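Local coordinates for protein VP1 (Merkel cell polyomavirus, PDB 4FMH) that forms the pentameric jelly-roll building block of the viral capsid and binds sialylated oligosaccharide receptors during infection, at residues L189-D192 with G193-P196; T175-Q179 with G180-Q184; Y155-T158 with T159-G162. One frame throughout, in Å; residues are numbered along the deposited sequence. Where two conformers were deposited one is given.

Interaction 1 (L189-D192 with G193-P196); sequences LDKD and GNYP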
loop_
_atom_site.group_PDB
_atom_site.type_symbol
_atom_site.label_atom_id
_atom_site.label_comp_id
_atom_site.label_asym_id
_atom_site.label_seq_id
_atom_site.Cartn_x
_atom_site.Cartn_y
_atom_site.Cartn_z
ATOM N N LEU B 189 4.248 20.772 24.822
ATOM C CA LEU B 189 3.816 19.492 25.385
ATOM C C LEU B 189 4.634 19.167 26.636
ATOM O O LEU B 189 5.690 18.522 26.574
ATOM C CB LEU B 189 3.896 18.371 24.336
ATOM C CG LEU B 189 3.436 16.957 24.718
ATOM C CD1 LEU B 189 2.029 16.936 25.337
ATOM C CD2 LEU B 189 3.501 16.055 23.509
ATOM N N ASP B 190 4.140 19.634 27.775
ATOM C CA ASP B 190 4.901 19.561 29.020
ATOM C C ASP B 190 4.163 18.826 30.142
ATOM O O ASP B 190 4.623 18.806 31.287
ATOM C CB ASP B 190 5.321 20.970 29.466
ATOM C CG ASP B 190 4.136 21.915 29.655
ATOM O OD1 ASP B 190 2.980 21.444 29.743
ATOM O OD2 ASP B 190 4.367 23.143 29.720
ATOM N N LYS B 191 3.024 18.221 29.808
ATOM C CA LYS B 191 2.212 17.518 30.794
ATOM C C LYS B 191 1.545 16.287 30.184
ATOM O O LYS B 191 0.808 16.393 29.200
ATOM C CB LYS B 191 1.154 18.459 31.360
ATOM C CG LYS B 191 0.612 18.075 32.726
ATOM C CD LYS B 191 -0.682 18.841 33.031
ATOM C CE LYS B 191 -0.463 20.298 33.458
ATOM N NZ LYS B 191 0.248 21.173 32.479
ATOM N N ASP B 192 1.819 15.131 30.785
ATOM C CA ASP B 192 1.280 13.839 30.349
ATOM C C ASP B 192 -0.234 13.807 30.500
ATOM O O ASP B 192 -0.769 14.173 31.549
ATOM C CB ASP B 192 1.931 12.715 31.168
ATOM C CG ASP B 192 1.482 11.330 30.746
ATOM O OD1 ASP B 192 1.824 10.899 29.622
ATOM O OD2 ASP B 192 0.815 10.653 31.558
ATOM N N GLY B 193 -0.919 13.391 29.438
ATOM C CA GLY B 193 -2.368 13.207 29.466
ATOM C C GLY B 193 -3.223 14.450 29.633
ATOM O O GLY B 193 -4.358 14.349 30.102
ATOM N N ASN B 194 -2.706 15.615 29.235
ATOM C CA ASN B 194 -3.451 16.875 29.360
ATOM C C ASN B 194 -3.614 17.727 28.100
ATOM O O ASN B 194 -4.319 18.741 28.120
ATOM C CB ASN B 194 -2.873 17.735 30.485
ATOM C CG ASN B 194 -3.690 17.653 31.748
ATOM O OD1 ASN B 194 -4.676 18.381 31.915
ATOM N ND2 ASN B 194 -3.292 16.760 32.654
ATOM N N TYR B 195 -2.968 17.322 27.013
ATOM C CA TYR B 195 -3.079 18.048 25.762
ATOM C C TYR B 195 -3.826 17.154 24.780
ATOM O O TYR B 195 -3.265 16.160 24.315
ATOM C CB TYR B 195 -1.690 18.419 25.233
ATOM C CG TYR B 195 -1.020 19.518 26.031
ATOM C CD1 TYR B 195 -0.244 19.221 27.151
ATOM C CD2 TYR B 195 -1.170 20.853 25.667
ATOM C CE1 TYR B 195 0.371 20.235 27.892
ATOM C CE2 TYR B 195 -0.564 21.876 26.396
ATOM C CZ TYR B 195 0.203 21.557 27.507
ATOM O OH TYR B 195 0.802 22.561 28.231
ATOM N N PRO B 196 -5.109 17.474 24.498
ATOM C CA PRO B 196 -5.892 16.589 23.624
ATOM C C PRO B 196 -5.349 16.534 22.201
ATOM O O PRO B 196 -4.987 17.557 21.614
ATOM C CB PRO B 196 -7.296 17.208 23.636
ATOM C CG PRO B 196 -7.347 18.024 24.921
ATOM C CD PRO B 196 -5.934 18.561 25.058
HETATM O O HOH W 1 -0.691 15.507 27.040
#
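The backbone folds back on itself through a type II beta turn from Lys191 to Asn194, across which Leu189 and Tyr195 meet with their CA atoms 7.1 Å apart. Gly193 takes the turn position with positive phi (67°). A water spans the loop, donating to Lys191 O (2.8 Å) and accepting from Tyr195 N (2.9 Å). Tyr195 carries the side-chain contact. Its OH donates to Asp190 OD1 at 2.9 Å, arriving from above the carboxylate plane, which stands 61° from the ring. Lys191 O lies in the ring plane at the edge, 3.6 Å from Tyr195 CD1. With chi1 at -178°, Leu189 carries its CD1 beside the tyrosine, 3.7 Å from Tyr195 CD1, the two side chains running antiparallel. Farther out, Lys191 CD rests 3.4 Å from Asn194 ND2, and the lysine chain bends back to a long salt bridge with Asp190. The loop leads from strand 186-189 to strand 200-202, which flank strand 142-146 in a three-stranded antiparallel sheet; Tyr195 meets Trp200 edge-to-face and packs on Leu144 of strand 142-146, while Asp192 turns to Arg31 and to the backbone of strand 71-76.

Interaction 2 (T175-Q179 with G180-Q184); sequences TPKNQ and GLDPQ
Asn178 and Asp182 lie side by side on the tightly packed side of this bend, pointing the same way, with amide and carboxylate planes 38° apart. Asn178 ND2 donates to the anti lone pair of Asp182 OD2 at 3.1 Å, tilted from the amide plane. The other end of the amide is gripped too: Asn178 OD1 accepts from Thr175 N in its carbonyl plane, so bonds at both ends fix the rotation of the group. A water joins the same ND2 to Gly180 O and Asp182 N. The 3-10 segment 176-179 ends here, its last turn continued by Gly180 N donating to Lys177 O (3.0 Å), and Asp182 OD1 accepts from Gln184 N (3.0 Å) in an Asx turn. On the looser side Lys177, its chi1 of 72° bringing the chain alongside the aspartate, lays CD against Asp182 CG at 3.6 Å, yet NZ ends 4.9 Å from Asp182 OD1, too far for a salt bridge. The Gln179 amide lies at the subunit boundary: OE1 accepts from Tyr151 N and NE2 donates to Tyr46 O and Asn44 O of the second subunit. Pro183 and Gln184 are exposed, although Pro183 also packs on Tyr27 of that second subunit.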
loop_
_atom_site.group_PDB
_atom_site.type_symbol
_atom_site.label_atom_id
_atom_site.label_comp_id
_atom_site.label_asym_id
_atom_site.label_seq_id
_atom_site.Cartn_x
_atom_site.Cartn_y
_atom_site.Cartn_z
ATOM N N THR B 175 -12.241 31.512 18.100
ATOM C CA THR B 175 -12.981 32.163 17.021
ATOM C C THR B 175 -12.837 31.278 15.762
ATOM O O THR B 175 -12.056 30.323 15.773
ATOM C CB THR B 175 -12.459 33.596 16.739
ATOM O OG1 THR B 175 -11.077 33.535 16.373
ATOM C CG2 THR B 175 -12.648 34.534 17.959
ATOM N N PRO B 176 -13.588 31.577 14.681
ATOM C CA PRO B 176 -13.490 30.698 13.507
ATOM C C PRO B 176 -12.069 30.458 12.975
ATOM O O PRO B 176 -11.813 29.409 12.382
ATOM C CB PRO B 176 -14.338 31.422 12.462
ATOM C CG PRO B 176 -15.394 32.117 13.282
ATOM C CD PRO B 176 -14.646 32.593 14.509
ATOM N N LYS B 177 -11.151 31.393 13.208
ATOM C CA LYS B 177 -9.772 31.239 12.724
ATOM C C LYS B 177 -9.053 30.011 13.290
ATOM O O LYS B 177 -8.071 29.545 12.710
ATOM C CB LYS B 177 -8.948 32.512 12.954
ATOM C CG LYS B 177 -8.579 32.792 14.403
ATOM C CD LYS B 177 -7.525 33.903 14.511
ATOM C CE LYS B 177 -8.073 35.255 14.095
ATOM N NZ LYS B 177 -6.987 36.261 13.928
ATOM N N ASN B 178 -9.550 29.489 14.411
ATOM C CA ASN B 178 -8.973 28.296 15.038
ATOM C C ASN B 178 -9.392 26.990 14.374
ATOM O O ASN B 178 -8.986 25.899 14.800
ATOM C CB ASN B 178 -9.286 28.269 16.532
ATOM C CG ASN B 178 -8.689 29.437 17.251
ATOM O OD1 ASN B 178 -9.404 30.238 17.847
ATOM N ND2 ASN B 178 -7.365 29.562 17.181
ATOM N N GLN B 179 -10.205 27.109 13.329
ATOM C CA GLN B 179 -10.433 25.989 12.428
ATOM C C GLN B 179 -9.314 25.928 11.373
ATOM O O GLN B 179 -9.144 24.915 10.694
ATOM C CB GLN B 179 -11.831 26.078 11.797
ATOM C CG GLN B 179 -12.921 25.500 12.694
ATOM C CD GLN B 179 -14.341 25.928 12.317
ATOM O OE1 GLN B 179 -15.239 25.914 13.158
ATOM N NE2 GLN B 179 -14.546 26.295 11.059
ATOM N N GLY B 180 -8.563 27.022 11.255
ATOM C CA GLY B 180 -7.350 27.080 10.435
ATOM C C GLY B 180 -6.133 27.274 11.325
ATOM O O GLY B 180 -6.207 27.074 12.541
ATOM N N LEU B 181 -5.008 27.654 10.728
ATOM C CA LEU B 181 -3.794 27.907 11.501
ATOM C C LEU B 181 -3.815 29.322 12.074
ATOM O O LEU B 181 -3.716 30.303 11.328
ATOM C CB LEU B 181 -2.535 27.681 10.654
ATOM C CG LEU B 181 -1.213 27.445 11.404
ATOM C CD1 LEU B 181 -0.146 26.940 10.445
ATOM C CD2 LEU B 181 -0.724 28.705 12.146
ATOM N N ASP B 182 -3.957 29.409 13.398
ATOM C CA ASP B 182 -3.837 30.676 14.131
ATOM C C ASP B 182 -2.488 30.656 14.860
ATOM O O ASP B 182 -2.273 29.820 15.733
ATOM C CB ASP B 182 -5.001 30.831 15.118
ATOM C CG ASP B 182 -4.840 32.018 16.086
ATOM O OD1 ASP B 182 -3.987 32.905 15.883
ATOM O OD2 ASP B 182 -5.600 32.054 17.078
ATOM N N PRO B 183 -1.571 31.562 14.487
ATOM C CA PRO B 183 -0.225 31.586 15.078
ATOM C C PRO B 183 -0.216 31.806 16.599
ATOM O O PRO B 183 0.764 31.474 17.258
ATOM C CB PRO B 183 0.452 32.765 14.373
ATOM C CG PRO B 183 -0.335 32.974 13.135
ATOM C CD PRO B 183 -1.744 32.624 13.482
ATOM N N GLN B 184 -1.291 32.359 17.149
ATOM C CA GLN B 184 -1.371 32.561 18.595
ATOM C C GLN B 184 -1.730 31.280 19.345
ATOM O O GLN B 184 -1.485 31.178 20.550
ATOM C CB GLN B 184 -2.362 33.670 18.936
ATOM C CG GLN B 184 -1.958 35.038 18.415
ATOM C CD GLN B 184 -2.985 36.099 18.744
ATOM O OE1 GLN B 184 -3.092 36.547 19.887
ATOM N NE2 GLN B 184 -3.747 36.511 17.739
HETATM O O HOH W 2 -7.075 30.495 10.524
HETATM O O HOH W 3 -5.704 27.611 15.281
#

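Interaction 3 (Y155-T158 with T159-G162); sequences YPKT and TNGG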
loop_
_atom_site.group_PDB
_atom_site.type_symbol
_atom_site.label_atom_id
_atom_site.label_comp_id
_atom_site.label_asym_id
_atom_site.label_seq_id
_atom_site.Cartn_x
_atom_site.Cartn_y
_atom_site.Cartn_z
ATOM N N TYR B 155 -14.687 22.821 25.351
ATOM C CA TYR B 155 -13.866 21.860 26.076
ATOM C C TYR B 155 -13.955 22.149 27.577
ATOM O O TYR B 155 -14.182 23.295 27.962
ATOM C CB TYR B 155 -12.417 21.902 25.575
ATOM C CG TYR B 155 -12.282 21.396 24.150
ATOM C CD1 TYR B 155 -12.249 20.028 23.876
ATOM C CD2 TYR B 155 -12.208 22.288 23.077
ATOM C CE1 TYR B 155 -12.143 19.552 22.560
ATOM C CE2 TYR B 155 -12.093 21.826 21.756
ATOM C CZ TYR B 155 -12.065 20.461 21.508
ATOM O OH TYR B 155 -11.963 20.003 20.206
ATOM N N PRO B 156 -13.808 21.111 28.423
ATOM C CA PRO B 156 -13.865 21.357 29.868
ATOM C C PRO B 156 -12.777 22.341 30.267
ATOM O O PRO B 156 -11.647 22.250 29.768
ATOM C CB PRO B 156 -13.591 19.979 30.479
ATOM C CG PRO B 156 -13.894 19.001 29.379
ATOM C CD PRO B 156 -13.522 19.698 28.116
ATOM N N LYS B 157 -13.137 23.288 31.129
ATOM C CA LYS B 157 -12.227 24.341 31.565
ATOM C C LYS B 157 -11.041 23.772 32.334
ATOM O O LYS B 157 -11.208 22.914 33.203
ATOM C CB LYS B 157 -12.968 25.371 32.424
ATOM C CG LYS B 157 -13.820 26.370 31.636
ATOM C CD LYS B 157 -15.274 25.915 31.510
ATOM C CE LYS B 157 -16.112 26.907 30.700
ATOM N NZ LYS B 157 -16.188 28.249 31.348
ATOM N N THR B 158 -9.846 24.250 31.999
ATOM C CA THR B 158 -8.611 23.839 32.678
ATOM C C THR B 158 -8.693 24.122 34.186
ATOM O O THR B 158 -8.270 23.308 35.000
ATOM C CB THR B 158 -7.372 24.529 32.048
ATOM O OG1 THR B 158 -7.347 24.259 30.642
ATOM C CG2 THR B 158 -6.074 24.031 32.670
ATOM N N THR B 159 -9.278 25.260 34.546
ATOM C CA THR B 159 -9.462 25.631 35.957
ATOM C C THR B 159 -10.407 24.687 36.718
ATOM O O THR B 159 -10.352 24.614 37.946
ATOM C CB THR B 159 -9.935 27.094 36.107
ATOM O OG1 THR B 159 -11.048 27.330 35.243
ATOM C CG2 THR B 159 -8.813 28.061 35.757
ATOM N N ASN B 160 -11.260 23.969 35.984
ATOM C CA ASN B 160 -12.179 22.992 36.577
ATOM C C ASN B 160 -11.640 21.555 36.555
ATOM O O ASN B 160 -12.388 20.604 36.783
ATOM C CB ASN B 160 -13.546 23.044 35.875
ATOM C CG ASN B 160 -14.267 24.371 36.070
ATOM O OD1 ASN B 160 -14.074 25.066 37.069
ATOM N ND2 ASN B 160 -15.118 24.721 35.112
ATOM N N GLY B 161 -10.348 21.399 36.276
ATOM C CA GLY B 161 -9.726 20.075 36.167
ATOM C C GLY B 161 -9.609 19.542 34.745
ATOM O O GLY B 161 -9.163 18.410 34.535
ATOM N N GLY B 162 -10.000 20.359 33.768
ATOM C CA GLY B 162 -9.992 19.948 32.361
ATOM C C GLY B 162 -8.609 19.921 31.730
ATOM O O GLY B 162 -7.619 20.256 32.377
HETATM O O HOH W 4 -15.832 22.874 32.766
HETATM O O HOH W 5 -6.795 21.169 34.838
#
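Lys157 runs alongside Asn160, the two side chains pointing the same way, so that the amide nitrogen ND2 of Asn160 rests 3.5 Å from Lys157 CB and also lies near CD. The lysine chain then bends at chi2 and chi4, and its end leads away from the turn. A water accepts from the backbone Lys157 N (3.2 Å) and from Asn160 ND2 (3.1 Å), joining main chain to amide. Asn160 was modelled in two conformers, and these contacts of its amide hold for one of them, which makes them doubtful. Thr159 OG1 approaches Lys157 CB more distantly.

The backbone beneath these side chains is a compact turn. Lys157 O is its hub, accepting from Asn160 N at 3.0 Å and from Gly162 N at 2.9 Å. The two donors reach it from opposite faces of the carbonyl plane, Asn160 N from above the plane and Gly162 N tilted 33° from it. Next along, Thr158 O accepts from Gly161 N at 3.1 Å and from a water that also donates to Gly162 O. The bonds from Gly162 N to Lys157 O and from Gly161 N to Thr158 O, one enclosing the other, with positive phi at Gly161 (97°), make a Schellman motif. The backbone of Gly162 lies directly against Pro156 O and Lys157 O. Two glycines therefore let the chain reverse this closely.

Thr158 OG1 is bonded to Pro163 O and to Thr168 OG1 of helix 166-170, and Tyr155 OH is bonded to Glu198, which ties the surface loop to its surroundings. The contact is thus mainly polar and made by the main chain: three direct backbone bonds and a water on Thr158 O and Gly162 O hold the turn, and the side chains across it meet by packing, so its shape should depend little on them.

In the fold
From the N terminus, the chain meets the three contacts in series, none nested and none crossing. Interaction 3 (155-162) comes first, a tight turn in the loop between strand 142-146 and helix 166-170. Interaction 2 (175-184) follows that helix, bending the chain toward strand 186-189 at the boundary with the second subunit of the pentamer. Interaction 1 (189-196) then closes the connection from strand 186-189 to strand 200-202, the outer strands of the small sheet centred on 142-146. Interactions 1 and 3 touch, with Asn194 OD1 3.5 Å from Gly162 O, whereas interaction 2 stands apart, its centre about 20 Å from each of the others.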